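Local coordinates for uncharacterized protein (Borrelia turicatae, PDB 5VJ4) that is a putative surface protein of a relapsing fever spirochete, differentially regulated between tick and mammal, and possibly binds lipid, at residues Y261-S272 and G328-G336. Sequence-based numbering, arbitrary orientation.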
ATOM      1  N   TYR A 261     -14.521  11.700 -13.421  1.00 87.50           N
ATOM      2  CA  TYR A 261     -13.212  11.156 -13.005  1.00 74.25           C
ATOM      3  C   TYR A 261     -12.490  10.760 -14.282  1.00 80.07           C
ATOM      4  O   TYR A 261     -12.978   9.925 -15.030  1.00 78.90           O
ATOM      5  CB  TYR A 261     -13.414   9.905 -12.138  1.00 73.55           C
ATOM      6  CG  TYR A 261     -12.223   9.486 -11.323  1.00 69.94           C
ATOM      7  CD1 TYR A 261     -11.168   8.724 -11.884  1.00 76.46           C
ATOM      8  CD2 TYR A 261     -12.150   9.818  -9.976  1.00 66.93           C
ATOM      9  CE1 TYR A 261     -10.069   8.333 -11.123  1.00 57.61           C
ATOM     10  CE2 TYR A 261     -11.057   9.435  -9.213  1.00 73.22           C
ATOM     11  CZ  TYR A 261     -10.026   8.705  -9.785  1.00 67.27           C
ATOM     12  OH  TYR A 261      -8.963   8.364  -9.017  1.00 74.83           O
ATOM     13  N   ASP A 262     -11.330  11.336 -14.537  1.00 63.61           N
ATOM     14  CA  ASP A 262     -10.703  11.180 -15.855  1.00 64.08           C
ATOM     15  C   ASP A 262      -9.394  10.376 -15.809  1.00 79.32           C
ATOM     16  O   ASP A 262      -8.852  10.088 -14.731  1.00 63.28           O
ATOM     17  CB  ASP A 262     -10.453  12.559 -16.478  1.00 71.88           C
ATOM     18  CG  ASP A 262      -9.455  13.418 -15.665  1.00 87.21           C
ATOM     19  OD1 ASP A 262      -8.633  14.132 -16.280  1.00103.14           O
ATOM     20  OD2 ASP A 262      -9.505  13.390 -14.413  1.00130.16           O
ATOM     21  N   LYS A 263      -8.878  10.064 -16.995  1.00 72.04           N
ATOM     22  CA  LYS A 263      -7.670   9.263 -17.157  1.00 58.41           C
ATOM     23  C   LYS A 263      -6.471   9.737 -16.336  1.00 67.88           C
ATOM     24  O   LYS A 263      -5.662   8.922 -15.886  1.00 73.92           O
ATOM     25  CB  LYS A 263      -7.306   9.131 -18.634  1.00 42.63           C
ATOM     26  CG  LYS A 263      -6.296   8.045 -18.979  1.00 86.73           C
ATOM     27  CD  LYS A 263      -6.748   6.599 -18.716  1.00 89.89           C
ATOM     28  CE  LYS A 263      -5.795   5.524 -19.244  1.00 95.84           C
ATOM     29  NZ  LYS A 263      -4.352   5.908 -19.105  1.00108.01           N
ATOM     30  N   ASP A 264      -6.379  11.041 -16.114  1.00 82.80           N
ATOM     31  CA  ASP A 264      -5.246  11.604 -15.381  1.00 73.78           C
ATOM     32  C   ASP A 264      -5.333  11.284 -13.905  1.00 87.74           C
ATOM     33  O   ASP A 264      -4.312  10.912 -13.293  1.00 99.02           O
ATOM     34  CB  ASP A 264      -5.162  13.122 -15.575  1.00111.07           C
ATOM     35  CG  ASP A 264      -4.579  13.516 -16.919  1.00 96.88           C
ATOM     36  OD1 ASP A 264      -4.022  12.639 -17.609  1.00115.59           O
ATOM     37  OD2 ASP A 264      -4.675  14.710 -17.278  1.00125.48           O
ATOM     38  N   LYS A 265      -6.539  11.439 -13.339  1.00 69.66           N
ATOM     39  CA  LYS A 265      -6.763  11.129 -11.936  1.00 75.72           C
ATOM     40  C   LYS A 265      -6.481   9.662 -11.667  1.00 81.73           C
ATOM     41  O   LYS A 265      -5.770   9.312 -10.713  1.00 77.68           O
ATOM     42  CB  LYS A 265      -8.176  11.468 -11.536  1.00 69.37           C
ATOM     43  CG  LYS A 265      -8.307  12.903 -11.070  1.00106.04           C
ATOM     44  CD  LYS A 265      -9.767  13.183 -10.771  1.00126.08           C
ATOM     45  CE  LYS A 265     -10.113  14.661 -10.792  1.00 77.70           C
ATOM     46  NZ  LYS A 265     -11.573  14.697 -11.102  1.00118.25           N
ATOM     47  N   PHE A 266      -7.008   8.823 -12.554  1.00 72.52           N
ATOM     48  CA  PHE A 266      -6.848   7.384 -12.468  1.00 62.32           C
ATOM     49  C   PHE A 266      -5.371   7.060 -12.473  1.00 72.32           C
ATOM     50  O   PHE A 266      -4.886   6.336 -11.603  1.00 80.45           O
ATOM     51  CB  PHE A 266      -7.539   6.721 -13.646  1.00 49.74           C
ATOM     52  CG  PHE A 266      -7.273   5.260 -13.778  1.00 53.05           C
ATOM     53  CD1 PHE A 266      -7.891   4.335 -12.918  1.00 65.17           C
ATOM     54  CD2 PHE A 266      -6.436   4.782 -14.790  1.00 59.92           C
ATOM     55  CE1 PHE A 266      -7.667   2.963 -13.057  1.00 51.21           C
ATOM     56  CE2 PHE A 266      -6.203   3.407 -14.932  1.00 58.16           C
ATOM     57  CZ  PHE A 266      -6.823   2.497 -14.067  1.00 55.95           C
ATOM     58  N   ASN A 267      -4.650   7.628 -13.431  1.00 49.04           N
ATOM     59  CA  ASN A 267      -3.227   7.400 -13.469  1.00 47.76           C
ATOM     60  C   ASN A 267      -2.452   7.896 -12.257  1.00 57.60           C
ATOM     61  O   ASN A 267      -1.431   7.292 -11.912  1.00 52.23           O
ATOM     62  CB  ASN A 267      -2.630   7.904 -14.760  1.00 40.33           C
ATOM     63  CG  ASN A 267      -2.962   7.006 -15.937  1.00 66.55           C
ATOM     64  OD1 ASN A 267      -2.800   7.391 -17.085  1.00 87.11           O
ATOM     65  ND2 ASN A 267      -3.421   5.792 -15.654  1.00 81.22           N
ATOM     66  N   ASN A 268      -2.944   8.956 -11.596  1.00 50.58           N
ATOM     67  CA  ASN A 268      -2.232   9.448 -10.441  1.00 68.04           C
ATOM     68  C   ASN A 268      -2.267   8.484  -9.263  1.00 73.93           C
ATOM     69  O   ASN A 268      -1.248   8.298  -8.576  1.00 63.74           O
ATOM     70  CB  ASN A 268      -2.625  10.857  -9.996  1.00 86.53           C
ATOM     71  CG  ASN A 268      -1.709  11.365  -8.852  1.00122.16           C
ATOM     72  OD1 ASN A 268      -2.082  12.211  -8.035  1.00 82.11           O
ATOM     73  ND2 ASN A 268      -0.500  10.803  -8.775  1.00113.04           N
ATOM     74  N   VAL A 269      -3.407   7.849  -9.035  1.00 62.22           N
ATOM     75  CA  VAL A 269      -3.439   6.868  -7.933  1.00 66.05           C
ATOM     76  C   VAL A 269      -2.524   5.692  -8.221  1.00 63.81           C
ATOM     77  O   VAL A 269      -1.827   5.220  -7.315  1.00 59.49           O
ATOM     78  CB  VAL A 269      -4.836   6.421  -7.474  1.00 48.22           C
ATOM     79  CG1 VAL A 269      -5.627   7.613  -7.016  1.00 65.54           C
ATOM     80  CG2 VAL A 269      -5.587   5.913  -8.630  1.00 72.95           C
ATOM     81  N   LEU A 270      -2.464   5.273  -9.483  1.00 47.40           N
ATOM     82  CA  LEU A 270      -1.546   4.203  -9.832  1.00 50.92           C
ATOM     83  C   LEU A 270      -0.124   4.585  -9.477  1.00 56.76           C
ATOM     84  O   LEU A 270       0.581   3.817  -8.858  1.00 65.64           O
ATOM     85  CB  LEU A 270      -1.630   3.872 -11.297  1.00 41.05           C
ATOM     86  CG  LEU A 270      -2.949   3.384 -11.885  1.00 45.75           C
ATOM     87  CD1 LEU A 270      -2.711   2.752 -13.245  1.00 35.73           C
ATOM     88  CD2 LEU A 270      -3.682   2.394 -11.016  1.00 49.94           C
ATOM     89  N   ASN A 271       0.268   5.796  -9.848  1.00 61.02           N
ATOM     90  CA  ASN A 271       1.597   6.245  -9.554  1.00 67.48           C
ATOM     91  C   ASN A 271       1.875   6.451  -8.092  1.00 62.04           C
ATOM     92  O   ASN A 271       3.007   6.264  -7.641  1.00 56.73           O
ATOM     93  CB  ASN A 271       2.005   7.443 -10.390  1.00 56.28           C
ATOM     94  CG  ASN A 271       2.771   7.009 -11.654  1.00117.72           C
ATOM     95  OD1 ASN A 271       4.002   6.979 -11.654  1.00119.29           O
ATOM     96  ND2 ASN A 271       2.043   6.608 -12.712  1.00 67.76           N
ATOM     97  N   SER A 272       0.850   6.794  -7.329  1.00 44.28           N
ATOM     98  CA  SER A 272       1.110   7.060  -5.917  1.00 61.01           C
ATOM     99  C   SER A 272       1.371   5.733  -5.213  1.00 72.67           C
ATOM    100  O   SER A 272       2.301   5.567  -4.396  1.00 64.92           O
ATOM    101  CB  SER A 272      -0.067   7.776  -5.283  1.00 56.19           C
ATOM    102  OG  SER A 272      -0.575   8.764  -6.149  1.00 67.93           O
ATOM    103  N   GLY A 328     -15.519   3.422  -6.344  1.00 56.47           N
ATOM    104  CA  GLY A 328     -15.450   3.998  -4.988  1.00 57.74           C
ATOM    105  C   GLY A 328     -14.033   4.090  -4.415  1.00 79.41           C
ATOM    106  O   GLY A 328     -13.683   5.061  -3.740  1.00 69.02           O
ATOM    107  N   THR A 329     -13.208   3.080  -4.677  1.00 65.39           N
ATOM    108  CA  THR A 329     -11.911   3.070  -4.054  1.00 70.00           C
ATOM    109  C   THR A 329     -11.011   4.092  -4.758  1.00 67.85           C
ATOM    110  O   THR A 329     -10.214   4.774  -4.114  1.00 74.37           O
ATOM    111  CB  THR A 329     -11.312   1.640  -3.933  1.00 61.67           C
ATOM    112  OG1 THR A 329     -10.270   1.635  -2.951  1.00 69.83           O
ATOM    113  CG2 THR A 329     -10.736   1.136  -5.244  1.00 70.51           C
ATOM    114  N   PHE A 330     -11.163   4.231  -6.062  1.00 50.26           N
ATOM    115  CA  PHE A 330     -10.361   5.229  -6.766  1.00 64.70           C
ATOM    116  C   PHE A 330     -10.778   6.660  -6.427  1.00 71.30           C
ATOM    117  O   PHE A 330      -9.928   7.511  -6.176  1.00 74.66           O
ATOM    118  CB  PHE A 330     -10.417   5.010  -8.261  1.00 42.93           C
ATOM    119  CG  PHE A 330      -9.446   4.013  -8.731  1.00 56.11           C
ATOM    120  CD1 PHE A 330      -8.147   4.377  -8.939  1.00 55.15           C
ATOM    121  CD2 PHE A 330      -9.813   2.685  -8.920  1.00 74.77           C
ATOM    122  CE1 PHE A 330      -7.197   3.452  -9.332  1.00 48.27           C
ATOM    123  CE2 PHE A 330      -8.887   1.757  -9.337  1.00 48.99           C
ATOM    124  CZ  PHE A 330      -7.564   2.152  -9.544  1.00 63.48           C
ATOM    125  N   LYS A 331     -12.086   6.913  -6.416  1.00 69.21           N
ATOM    126  CA  LYS A 331     -12.597   8.223  -6.085  1.00 79.84           C
ATOM    127  C   LYS A 331     -12.126   8.618  -4.672  1.00 75.05           C
ATOM    128  O   LYS A 331     -11.483   9.656  -4.473  1.00 75.46           O
ATOM    129  CB  LYS A 331     -14.127   8.283  -6.224  1.00 86.42           C
ATOM    130  CG  LYS A 331     -14.737   9.466  -5.473  1.00135.88           C
ATOM    131  CD  LYS A 331     -16.178   9.817  -5.815  1.00105.74           C
ATOM    132  CE  LYS A 331     -16.440  11.283  -5.484  1.00 94.13           C
ATOM    133  NZ  LYS A 331     -17.835  11.565  -5.040  1.00127.47           N
ATOM    134  N   GLY A 332     -12.424   7.772  -3.705  1.00 56.80           N
ATOM    135  CA  GLY A 332     -12.013   8.022  -2.348  1.00 63.01           C
ATOM    136  C   GLY A 332     -10.519   8.255  -2.245  1.00 71.13           C
ATOM    137  O   GLY A 332     -10.055   8.974  -1.356  1.00 61.39           O
ATOM    138  N   PHE A 333      -9.755   7.667  -3.159  1.00 57.63           N
ATOM    139  CA  PHE A 333      -8.327   7.847  -3.083  1.00 56.81           C
ATOM    140  C   PHE A 333      -7.981   9.273  -3.495  1.00 65.97           C
ATOM    141  O   PHE A 333      -7.374   9.995  -2.721  1.00 62.23           O
ATOM    142  CB  PHE A 333      -7.624   6.846  -3.957  1.00 53.87           C
ATOM    143  CG  PHE A 333      -6.155   6.772  -3.724  1.00 58.96           C
ATOM    144  CD1 PHE A 333      -5.309   7.806  -4.118  1.00 57.46           C
ATOM    145  CD2 PHE A 333      -5.599   5.643  -3.132  1.00 62.90           C
ATOM    146  CE1 PHE A 333      -3.940   7.724  -3.915  1.00 59.46           C
ATOM    147  CE2 PHE A 333      -4.230   5.552  -2.913  1.00 63.47           C
ATOM    148  CZ  PHE A 333      -3.395   6.596  -3.303  1.00 65.97           C
ATOM    149  N   THR A 334      -8.384   9.685  -4.694  1.00 65.99           N
ATOM    150  CA  THR A 334      -8.091  11.055  -5.135  1.00100.28           C
ATOM    151  C   THR A 334      -8.764  12.095  -4.237  1.00 79.14           C
ATOM    152  O   THR A 334      -8.273  13.207  -4.123  1.00 72.50           O
ATOM    153  CB  THR A 334      -8.490  11.313  -6.594  1.00 59.23           C
ATOM    154  OG1 THR A 334      -9.749  10.716  -6.794  1.00 83.42           O
ATOM    155  CG2 THR A 334      -7.490  10.679  -7.557  1.00 53.46           C
ATOM    156  N   ASP A 335      -9.843  11.721  -3.559  1.00 69.88           N
ATOM    157  CA  ASP A 335     -10.496  12.668  -2.646  1.00 72.74           C
ATOM    158  C   ASP A 335      -9.834  12.845  -1.293  1.00 64.80           C
ATOM    159  O   ASP A 335     -10.275  13.682  -0.515  1.00 83.70           O
ATOM    160  CB  ASP A 335     -11.978  12.335  -2.423  1.00 73.00           C
ATOM    161  CG  ASP A 335     -12.824  12.574  -3.644  1.00102.72           C
ATOM    162  OD1 ASP A 335     -13.945  12.041  -3.634  1.00114.06           O
ATOM    163  OD2 ASP A 335     -12.394  13.275  -4.595  1.00106.20           O
ATOM    164  N   GLY A 336      -8.822  12.047  -0.983  1.00 62.75           N
ATOM    165  CA  GLY A 336      -8.141  12.172   0.317  1.00 65.34           C
ATOM    166  C   GLY A 336      -8.773  11.363   1.444  1.00 67.10           C
ATOM    167  O   GLY A 336      -8.297  11.421   2.597  1.00 71.68           O
TER
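Residues 261-272 and 328-336 meet in a buried, mainly apolar helix-helix contact, in which the start of helix 263-301 crosses the C-terminal end of helix 308-334. The axes of segments 263-272 and 328-334 pass 9.8 Å apart at 82°, nearly perpendicular, and Val269 points into the crossing. Its CB sits over one face of the Phe333 ring, a CH-pi contact 4.0 Å from the centroid, while CG2 lies at the edge of the Phe330 ring, doubtfully tight in the model. Phe266 reaches over a face of Phe330, with CG anti to the backbone N (chi1 171°), which carries the ring there; the two planes are inclined by 42°. Leu270 CD2 adds to the rim of Phe330. Just before the helix, Tyr261 directs its ring at the last turn of the other helix: Thr334 OG1 lies near the ring plane at its edge, and the phenol OH stands 3.1 Å from Phe330 O. Lys265 CB sits over one face of that tyrosine ring, toward its rim. Gly336, with positive phi, terminates this end of helix 308-334 in a Schellman motif. Helix 243-256 packs against the cluster, with Val256 against Tyr261 and Phe330 and Ile249 against Phe266 and Leu270, while Phe333 also packs on Tyr276 of the second subunit.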